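PDB 1BKP: thymidylate synthase 1 from Bacillus subtilis, which catalyses the reductive methylation of dUMP to dTMP, with 5,10-methylenetetrahydrofolate as both methyl donor and reductant, working as a homodimer. Local coordinates for residues A[142-147]-A[159-165]; A[176-182]-A[213-219]. All blocks are in the same frame, centred on the assembly; numbering follows the deposited sequence.

Interaction 1: residues A[142-147]-A[159-165]; sequences HITMLW and PCVYETQ
Thr144 and Thr164 sit opposite each other as the hydrogen-bonded pair of a short antiparallel ladder, and their hydroxyls meet directly, OG1 of Thr144 lying 2.7 Å from OG1 of Thr164. In both residues OG1 falls between its own backbone N and carbonyl carbon (chi1 55° and 66°), which swings the two hydroxyls toward each other; either may be the donor. Threonine suits the place because its branched carbon fits a strand while its hydroxyl can bond across the ladder. The backbones exchange two bonds, Thr144 N to Thr164 O and Thr164 N to Thr144 O, each 3.1 Å long. A water held by Thr144 OG1 also donates weakly to Tyr162 O, whose main partner is Leu146 N at 2.8 Å.

On the face bearing Ile143, Met145, Glu163 and Gln165, Met145 lies alongside Glu163, its chi3 bend turning CE back to 3.7 Å from CB of Glu163. Its chi1 and chi2, with CG anti to the backbone N, put SD in the plane of the Tyr162 ring, 3.9 Å from CD2, a Met-aromatic contact at the edge. Trp147 turns the edge of its five-membered ring toward the face of Tyr162, the planes 67° apart. Beyond the ladder, Leu146 CB rests 3.8 Å from Pro159 CG, just ahead of the catalytic Cys160.

Glu163 OE1 bonds Tyr162 OH of the second subunit and Met145 packs on its own copy there, placing the Met145 and Glu163 face in the dimer interface. Thr144, on the other face, touches Gln125 of helix 125-135, and His142 packs on Leu129 and Leu133 of the same helix. Val161 and Thr164 touch Tyr195 of helix 188-206. Strand 143-145 is outermost in its sheet within this chain, and strand 161-169 leads on to strand 172-183.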
loop_
_atom_site.group_PDB
_atom_site.type_symbol
_atom_site.label_atom_id
_atom_site.label_comp_id
_atom_site.label_asym_id
_atom_site.label_seq_id
_atom_site.Cartn_x
_atom_site.Cartn_y
_atom_site.Cartn_z
ATOM N N HIS A 142 0.642 -3.243 -12.197
ATOM C CA HIS A 142 -0.012 -2.034 -12.748
ATOM C C HIS A 142 -0.094 -1.083 -11.533
ATOM O O HIS A 142 -1.125 -1.095 -10.798
ATOM C CB HIS A 142 -1.441 -2.370 -13.144
ATOM C CG HIS A 142 -1.564 -3.167 -14.409
ATOM N ND1 HIS A 142 -0.837 -2.855 -15.562
ATOM C CD2 HIS A 142 -2.411 -4.165 -14.748
ATOM C CE1 HIS A 142 -1.245 -3.630 -16.553
ATOM N NE2 HIS A 142 -2.201 -4.431 -16.084
ATOM N N ILE A 143 1.020 -0.424 -11.229
ATOM C CA ILE A 143 1.103 0.442 -10.051
ATOM C C ILE A 143 1.549 1.892 -10.360
ATOM O O ILE A 143 2.337 2.064 -11.295
ATOM C CB ILE A 143 2.184 -0.145 -9.113
ATOM C CG1 ILE A 143 1.744 -1.510 -8.522
ATOM C CG2 ILE A 143 2.629 0.936 -8.017
ATOM C CD1 ILE A 143 2.832 -2.218 -7.828
ATOM N N THR A 144 0.961 2.922 -9.720
ATOM C CA THR A 144 1.511 4.252 -9.920
ATOM C C THR A 144 1.905 4.591 -8.493
ATOM O O THR A 144 1.241 4.096 -7.539
ATOM C CB THR A 144 0.514 5.294 -10.407
ATOM O OG1 THR A 144 -0.628 5.384 -9.534
ATOM C CG2 THR A 144 0.020 4.905 -11.780
ATOM N N MET A 145 2.822 5.530 -8.405
ATOM C CA MET A 145 3.473 5.886 -7.141
ATOM C C MET A 145 3.867 7.301 -7.117
ATOM O O MET A 145 4.732 7.717 -7.955
ATOM C CB MET A 145 4.812 5.023 -7.083
ATOM C CG MET A 145 5.677 5.150 -5.769
ATOM S SD MET A 145 4.705 4.825 -4.356
ATOM C CE MET A 145 4.203 3.128 -4.625
ATOM N N LEU A 146 3.356 8.030 -6.127
ATOM C CA LEU A 146 3.752 9.445 -5.961
ATOM C C LEU A 146 4.820 9.560 -4.896
ATOM O O LEU A 146 5.534 10.585 -4.894
ATOM C CB LEU A 146 2.584 10.279 -5.516
ATOM C CG LEU A 146 1.340 10.329 -6.391
ATOM C CD1 LEU A 146 0.144 11.176 -5.820
ATOM C CD2 LEU A 146 1.804 10.831 -7.789
ATOM N N TRP A 147 5.018 8.502 -4.098
ATOM C CA TRP A 147 6.054 8.480 -3.006
ATOM C C TRP A 147 7.421 8.071 -3.616
ATOM O O TRP A 147 7.818 6.900 -3.563
ATOM C CB TRP A 147 5.710 7.473 -1.911
ATOM C CG TRP A 147 6.475 7.658 -0.649
ATOM C CD1 TRP A 147 7.641 7.108 -0.327
ATOM C CD2 TRP A 147 6.085 8.485 0.448
ATOM N NE1 TRP A 147 8.035 7.540 0.929
ATOM C CE2 TRP A 147 7.095 8.394 1.420
ATOM C CE3 TRP A 147 4.975 9.302 0.690
ATOM C CZ2 TRP A 147 7.032 9.088 2.647
ATOM C CZ3 TRP A 147 4.900 10.007 1.915
ATOM C CH2 TRP A 147 5.902 9.895 2.858
ATOM N N PRO A 159 2.409 13.485 -0.471
ATOM C CA PRO A 159 1.037 13.036 -0.728
ATOM C C PRO A 159 0.381 12.114 0.282
ATOM O O PRO A 159 1.061 11.295 0.892
ATOM C CB PRO A 159 1.170 12.322 -2.098
ATOM C CG PRO A 159 2.598 11.671 -1.972
ATOM C CD PRO A 159 3.405 12.821 -1.321
ATOM N N CYS A 160 -0.913 12.320 0.519
ATOM C CA CYS A 160 -1.686 11.434 1.366
ATOM C C CYS A 160 -2.069 10.193 0.551
ATOM O O CYS A 160 -1.785 9.081 0.962
ATOM C CB CYS A 160 -2.967 12.062 1.919
ATOM S SG CYS A 160 -2.638 13.162 3.386
ATOM N N VAL A 161 -2.814 10.372 -0.547
ATOM C CA VAL A 161 -3.250 9.214 -1.377
ATOM C C VAL A 161 -2.116 9.116 -2.400
ATOM O O VAL A 161 -2.072 9.853 -3.396
ATOM C CB VAL A 161 -4.657 9.475 -2.065
ATOM C CG1 VAL A 161 -5.039 8.209 -2.846
ATOM C CG2 VAL A 161 -5.763 9.876 -1.002
ATOM N N TYR A 162 -1.207 8.196 -2.157
ATOM C CA TYR A 162 0.025 8.214 -2.908
ATOM C C TYR A 162 0.245 7.050 -3.886
ATOM O O TYR A 162 1.247 7.071 -4.640
ATOM C CB TYR A 162 1.201 8.253 -1.860
ATOM C CG TYR A 162 1.450 6.963 -1.013
ATOM C CD1 TYR A 162 0.700 6.720 0.172
ATOM C CD2 TYR A 162 2.265 5.918 -1.506
ATOM C CE1 TYR A 162 0.744 5.510 0.809
ATOM C CE2 TYR A 162 2.322 4.684 -0.856
ATOM C CZ TYR A 162 1.546 4.499 0.325
ATOM O OH TYR A 162 1.605 3.346 1.037
ATOM N N GLU A 163 -0.603 6.027 -3.839
ATOM C CA GLU A 163 -0.378 4.908 -4.781
ATOM C C GLU A 163 -1.624 4.257 -5.214
ATOM O O GLU A 163 -2.708 4.356 -4.538
ATOM C CB GLU A 163 0.591 3.817 -4.155
ATOM C CG GLU A 163 -0.115 3.122 -2.985
ATOM C CD GLU A 163 0.730 1.970 -2.388
ATOM O OE1 GLU A 163 1.601 1.445 -3.055
ATOM O OE2 GLU A 163 0.474 1.573 -1.270
ATOM N N THR A 164 -1.554 3.609 -6.392
ATOM C CA THR A 164 -2.719 2.853 -6.882
ATOM C C THR A 164 -2.181 1.546 -7.452
ATOM O O THR A 164 -1.025 1.463 -7.837
ATOM C CB THR A 164 -3.472 3.525 -8.050
ATOM O OG1 THR A 164 -2.657 3.596 -9.239
ATOM C CG2 THR A 164 -3.852 4.984 -7.750
ATOM N N GLN A 165 -3.008 0.514 -7.456
ATOM C CA GLN A 165 -2.644 -0.763 -8.136
ATOM C C GLN A 165 -3.935 -1.139 -8.916
ATOM O O GLN A 165 -5.035 -1.082 -8.392
ATOM C CB GLN A 165 -2.227 -1.880 -7.149
ATOM C CG GLN A 165 -1.852 -3.111 -7.995
ATOM C CD GLN A 165 -1.078 -4.144 -7.186
ATOM O OE1 GLN A 165 -0.815 -3.972 -6.058
ATOM N NE2 GLN A 165 -0.676 -5.249 -7.851
HETATM O O HOH W 1 -1.397 -5.239 -11.111
HETATM O O HOH W 2 -0.278 7.125 -7.554
#

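Interaction 2: residues A[176-182]-A[213-219]; sequences EVRARSN and YIFNIGD
Glu176, with CG anti to the backbone N (chi1 -177°) and the chain extended beyond it, reaches diagonally across to Asn216 on the neighbouring strand, whose CG stands anti to the carbonyl carbon and beside its own N (chi1 -69°). ND2 of Asn216 thereby donates to OE2 of Glu176 at 2.9 Å, meeting it on the anti side, with the acceptor close to the amide plane. The same ND2 makes a weak bond to Val177 O. An amide suits this place because it offers N-H groups to a carboxylate and adds no charge.

Six backbone bonds join the parallel strands, among them Ala179 N to Asn216 O at 2.9 Å. On the other face Val177 CG1 packs 4.0 Å from Phe215 CE2, and Ile217 CG2 lies 3.6 Å from Asn182 CB. Arg178 NH1 bonds Tyr162 OH, and Gly218 lets the guanidinium come close, its CA 3.3 Å from NH2 of Arg178, where a beta carbon would clash.

Glu176 OE1 also forms a salt bridge with Arg178 of the second subunit, and OE2 bonds Ser44 there. A leucine at Glu176 would probably deprive Asn216 ND2 of its stronger bond and that arginine of this counter-charge. The two strands belong to a beta-alpha-beta unit through helix 188-206. Glu176, buried and shared between Asn216 and the second subunit, is consistent with a face linking strand pairing to dimer contact, its charge probably balanced by the arginine across the interface.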
loop_
_atom_site.group_PDB
_atom_site.type_symbol
_atom_site.label_atom_id
_atom_site.label_comp_id
_atom_site.label_asym_id
_atom_site.label_seq_id
_atom_site.Cartn_x
_atom_site.Cartn_y
_atom_site.Cartn_z
ATOM N N GLU A 176 -7.248 -0.474 -6.686
ATOM C CA GLU A 176 -6.983 -0.481 -5.243
ATOM C C GLU A 176 -6.125 0.768 -4.974
ATOM O O GLU A 176 -5.092 0.970 -5.596
ATOM C CB GLU A 176 -6.228 -1.768 -4.833
ATOM C CG GLU A 176 -6.001 -1.825 -3.348
ATOM C CD GLU A 176 -5.721 -3.221 -2.789
ATOM O OE1 GLU A 176 -5.288 -4.092 -3.563
ATOM O OE2 GLU A 176 -5.924 -3.427 -1.581
ATOM N N VAL A 177 -6.480 1.566 -3.976
ATOM C CA VAL A 177 -5.749 2.794 -3.702
ATOM C C VAL A 177 -5.290 2.783 -2.234
ATOM O O VAL A 177 -5.939 2.178 -1.408
ATOM C CB VAL A 177 -6.813 3.972 -3.896
ATOM C CG1 VAL A 177 -6.338 5.278 -3.499
ATOM C CG2 VAL A 177 -7.274 4.019 -5.352
ATOM N N ARG A 178 -4.233 3.508 -1.898
ATOM C CA ARG A 178 -3.861 3.607 -0.474
ATOM C C ARG A 178 -3.513 5.010 -0.083
ATOM O O ARG A 178 -2.731 5.674 -0.800
ATOM C CB ARG A 178 -2.663 2.726 -0.069
ATOM C CG ARG A 178 -2.478 2.654 1.512
ATOM C CD ARG A 178 -1.510 1.542 1.870
ATOM N NE ARG A 178 -1.415 1.475 3.317
ATOM C CZ ARG A 178 -0.604 2.185 4.073
ATOM N NH1 ARG A 178 0.414 2.846 3.534
ATOM N NH2 ARG A 178 -0.679 2.056 5.384
ATOM N N ALA A 179 -4.036 5.430 1.048
ATOM C CA ALA A 179 -3.657 6.688 1.674
ATOM C C ALA A 179 -2.829 6.285 2.923
ATOM O O ALA A 179 -3.272 5.477 3.757
ATOM C CB ALA A 179 -4.876 7.449 2.172
ATOM N N ARG A 180 -1.709 6.982 3.116
ATOM C CA ARG A 180 -0.880 6.731 4.291
ATOM C C ARG A 180 -1.532 7.250 5.530
ATOM O O ARG A 180 -1.355 6.758 6.639
ATOM C CB ARG A 180 0.480 7.484 4.097
ATOM C CG ARG A 180 0.399 8.932 3.777
ATOM C CD ARG A 180 1.736 9.563 4.026
ATOM N NE ARG A 180 1.680 10.995 3.731
ATOM C CZ ARG A 180 1.559 11.945 4.624
ATOM N NH1 ARG A 180 1.359 11.632 5.899
ATOM N NH2 ARG A 180 1.552 13.208 4.235
ATOM N N SER A 181 -2.358 8.268 5.312
ATOM C CA SER A 181 -3.024 8.918 6.428
ATOM C C SER A 181 -4.306 9.578 5.882
ATOM O O SER A 181 -4.304 9.929 4.721
ATOM C CB SER A 181 -2.120 10.091 6.927
ATOM O OG SER A 181 -2.789 10.563 8.047
ATOM N N ASN A 182 -5.365 9.712 6.680
ATOM C CA ASN A 182 -6.532 10.491 6.152
ATOM C C ASN A 182 -7.251 11.111 7.323
ATOM O O ASN A 182 -7.572 10.428 8.334
ATOM C CB ASN A 182 -7.533 9.534 5.498
ATOM C CG ASN A 182 -7.920 9.860 4.015
ATOM O OD1 ASN A 182 -8.839 9.278 3.560
ATOM N ND2 ASN A 182 -7.216 10.736 3.299
ATOM N N TYR A 213 -13.764 -1.491 -6.234
ATOM C CA TYR A 213 -12.954 -0.277 -5.957
ATOM C C TYR A 213 -12.637 -0.411 -4.441
ATOM O O TYR A 213 -13.561 -0.610 -3.657
ATOM C CB TYR A 213 -13.807 0.955 -6.198
ATOM C CG TYR A 213 -13.185 2.219 -5.637
ATOM C CD1 TYR A 213 -11.909 2.646 -5.996
ATOM C CD2 TYR A 213 -13.906 3.010 -4.767
ATOM C CE1 TYR A 213 -11.398 3.868 -5.487
ATOM C CE2 TYR A 213 -13.409 4.224 -4.279
ATOM C CZ TYR A 213 -12.145 4.645 -4.670
ATOM O OH TYR A 213 -11.694 5.934 -4.279
ATOM N N ILE A 214 -11.360 -0.445 -4.084
ATOM C CA ILE A 214 -10.891 -0.657 -2.720
ATOM C C ILE A 214 -10.063 0.576 -2.305
ATOM O O ILE A 214 -9.129 0.944 -2.989
ATOM C CB ILE A 214 -10.030 -1.921 -2.743
ATOM C CG1 ILE A 214 -10.884 -3.081 -3.256
ATOM C CG2 ILE A 214 -9.505 -2.212 -1.381
ATOM C CD1 ILE A 214 -10.161 -3.958 -4.219
ATOM N N PHE A 215 -10.266 1.045 -1.071
ATOM C CA PHE A 215 -9.609 2.272 -0.593
ATOM C C PHE A 215 -9.067 1.925 0.785
ATOM O O PHE A 215 -9.808 1.552 1.700
ATOM C CB PHE A 215 -10.629 3.388 -0.494
ATOM C CG PHE A 215 -9.989 4.794 -0.262
ATOM C CD1 PHE A 215 -9.529 5.172 1.004
ATOM C CD2 PHE A 215 -9.795 5.656 -1.338
ATOM C CE1 PHE A 215 -8.837 6.420 1.229
ATOM C CE2 PHE A 215 -9.106 6.949 -1.181
ATOM C CZ PHE A 215 -8.628 7.334 0.089
ATOM N N ASN A 216 -7.769 1.912 0.868
ATOM C CA ASN A 216 -7.067 1.535 2.118
ATOM C C ASN A 216 -6.539 2.745 2.804
ATOM O O ASN A 216 -5.952 3.591 2.130
ATOM C CB ASN A 216 -5.838 0.705 1.753
ATOM C CG ASN A 216 -6.217 -0.681 1.201
ATOM O OD1 ASN A 216 -6.953 -1.420 1.866
ATOM N ND2 ASN A 216 -5.917 -0.934 -0.066
ATOM N N ILE A 217 -6.557 2.762 4.134
ATOM C CA ILE A 217 -6.009 3.963 4.822
ATOM C C ILE A 217 -5.101 3.456 5.953
ATOM O O ILE A 217 -5.472 2.511 6.645
ATOM C CB ILE A 217 -7.073 4.802 5.519
ATOM C CG1 ILE A 217 -8.194 5.257 4.583
ATOM C CG2 ILE A 217 -6.450 6.118 6.039
ATOM C CD1 ILE A 217 -9.418 4.454 4.796
ATOM N N GLY A 218 -3.912 4.043 6.065
ATOM C CA GLY A 218 -2.993 3.634 7.147
ATOM C C GLY A 218 -3.322 4.333 8.459
ATOM O O GLY A 218 -4.030 3.803 9.262
ATOM N N ASP A 219 -2.949 5.594 8.649
ATOM C CA ASP A 219 -3.334 6.213 9.942
ATOM C C ASP A 219 -4.716 6.901 9.751
ATOM O O ASP A 219 -4.815 7.886 9.060
ATOM C CB ASP A 219 -2.324 7.241 10.299
ATOM C CG ASP A 219 -2.517 7.740 11.732
ATOM O OD1 ASP A 219 -3.455 8.491 11.953
ATOM O OD2 ASP A 219 -1.819 7.308 12.644
#

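Overall arrangement
Interactions 1 and 2 lie in one mixed sheet, their centres about 10 Å apart, and strands 161-169 and 172-183 are the neighbours that join them. Gln165 N lies 2.8 Å from Glu176 O, a probable backbone bond, and Val161 CG1 packs 3.3 Å from Val177 CG1. Tyr162 OH, at 2.8 Å from Arg178 NH1, probably bonds it on the interface side. Near the other end, Pro159 O receives Arg180 NE, tying the loop that carries the catalytic Cys160 to a residue predicted to bind dUMP. Arg180, Ser181 and Asn182 of interaction 2 are predicted contacts of that nucleotide, whose site is shared: Arg140 and Arg141 of the second subunit, probably also ligands, pack against Ser181 and Arg180 respectively.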